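Local coordinates for protein ketol-acid reductoisomerase (NAD(+)) (uncultured archaeon GZfos26G2, PDB 4XDY) that catalyses the magnesium-dependent alkyl migration and NADH-driven reduction of (S)-2-acetolactate to (R)-2,3-dihydroxy-isovalerate in branched-chain amino acid biosynthesis, at residues Met131-Lys135 / Ala175-Thr179. Numbering follows the deposited sequence.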
# COMPACT_ATOMS: atom_id res chain seq x y z
N MET A 131 17.45 2.26 -22.12
CA MET A 131 16.57 2.63 -21.02
C MET A 131 16.68 1.63 -19.91
O MET A 131 16.63 0.39 -20.14
CB MET A 131 15.08 2.73 -21.48
CG MET A 131 14.31 2.91 -20.22
SD MET A 131 12.74 3.52 -20.62
CE MET A 131 12.22 2.23 -21.24
N VAL A 132 16.87 2.13 -18.70
CA VAL A 132 16.77 1.36 -17.47
C VAL A 132 15.65 1.97 -16.60
O VAL A 132 15.85 3.05 -15.99
CB VAL A 132 18.11 1.22 -16.75
CG1 VAL A 132 19.12 0.52 -17.70
CG2 VAL A 132 18.73 2.60 -16.34
N ALA A 133 14.49 1.34 -16.64
CA ALA A 133 13.28 1.93 -16.03
C ALA A 133 12.89 1.22 -14.78
O ALA A 133 12.43 0.08 -14.87
CB ALA A 133 12.14 1.89 -17.02
N PRO A 134 13.04 1.86 -13.57
CA PRO A 134 12.69 1.17 -12.34
C PRO A 134 11.18 1.27 -12.17
O PRO A 134 10.65 2.34 -12.37
CB PRO A 134 13.44 1.96 -11.23
CG PRO A 134 13.55 3.33 -11.81
CD PRO A 134 13.51 3.24 -13.29
N LYS A 135 10.54 0.19 -11.70
CA LYS A 135 9.11 0.16 -11.40
C LYS A 135 8.97 0.53 -9.91
O LYS A 135 8.64 -0.29 -9.02
CB LYS A 135 8.53 -1.25 -11.73
CG LYS A 135 8.72 -1.68 -13.17
CD LYS A 135 7.95 -0.85 -14.18
CE LYS A 135 8.71 0.31 -14.85
NZ LYS A 135 7.93 1.20 -15.83
N ALA A 175 24.24 -3.26 -11.06
CA ALA A 175 24.97 -2.35 -10.15
C ALA A 175 23.97 -1.59 -9.19
O ALA A 175 24.27 -1.30 -8.02
CB ALA A 175 25.78 -1.38 -10.93
N MET A 176 22.77 -1.30 -9.71
CA MET A 176 21.70 -0.69 -8.85
C MET A 176 20.88 -1.68 -8.09
O MET A 176 20.00 -1.31 -7.29
CB MET A 176 20.81 0.27 -9.68
CG MET A 176 21.58 1.46 -10.16
SD MET A 176 20.69 2.75 -11.05
CE MET A 176 20.30 1.90 -12.58
N HIS A 177 21.20 -2.98 -8.25
CA HIS A 177 20.59 -4.08 -7.49
C HIS A 177 19.11 -4.37 -7.85
O HIS A 177 18.39 -5.08 -7.11
CB HIS A 177 20.74 -3.90 -5.99
CG HIS A 177 22.18 -3.90 -5.50
ND1 HIS A 177 22.49 -3.91 -4.16
CD2 HIS A 177 23.36 -3.88 -6.16
CE1 HIS A 177 23.82 -3.90 -4.02
NE2 HIS A 177 24.37 -3.83 -5.21
N TRP A 178 18.67 -3.84 -8.98
CA TRP A 178 17.28 -4.07 -9.42
C TRP A 178 17.11 -5.54 -9.81
O TRP A 178 16.05 -6.08 -9.74
CB TRP A 178 16.93 -3.21 -10.62
CG TRP A 178 16.97 -1.69 -10.43
CD1 TRP A 178 17.27 -1.00 -9.29
CD2 TRP A 178 16.81 -0.72 -11.45
NE1 TRP A 178 17.33 0.35 -9.54
CE2 TRP A 178 17.03 0.56 -10.85
CE3 TRP A 178 16.53 -0.78 -12.81
CZ2 TRP A 178 16.99 1.74 -11.59
CZ3 TRP A 178 16.48 0.38 -13.52
CH2 TRP A 178 16.70 1.62 -12.90
N THR A 179 18.21 -6.16 -10.24
CA THR A 179 18.21 -7.59 -10.55
C THR A 179 17.87 -8.47 -9.37
O THR A 179 17.43 -9.61 -9.57
CB THR A 179 19.63 -8.00 -11.11
OG1 THR A 179 20.65 -7.39 -10.32
CG2 THR A 179 19.77 -7.55 -12.48
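The indole of W178 lies between P134 over one face and M176 over the other, its benzo edge against V132 of strand 128-134. Over the first face the contact is CH-pi: P134 CB stands 3.8 Å from the centroid of the W178 six-membered ring and only 19° off its normal. P134 CD, at 3.6 Å from W178 CH2, carries the pyrrolidine on to the benzo rim. M176 CE lies over the other face, displaced toward the rim, so the six-membered ring has a proline on one side and a thiomethyl on the other.

V132 supplies the rest of the apolar contact. Its CB meets W178 CZ3 at 3.7 Å, the two side chains crossing at about a right angle, while V132 CG2 reaches M176 CE at 4.1 Å. A polar atom also sits beside the ring edge: V132 O is 3.5 Å from W178 CH2, and that oxygen takes a hydrogen bond from S111 OG. With CG anti to the carbonyl carbon (chi1 -62°), the indole of W178 extends toward the strand, and NE1 makes a weak hydrogen bond to E141.

M176 and W178 flank H177, whose positive phi closes helix 165-175 in a Schellman motif. Cutting W178 back to an alanine is likely to leave P134 CB and M176 CE without the ring that separates them and E141 without its weak indole N-H bond. No hydrogen bond joins the segments: this buried union of a Rossmann-domain strand and the loop that follows helix 165-175 rests on dispersion and CH-pi contact, beside the NAD pocket to which P134 belongs.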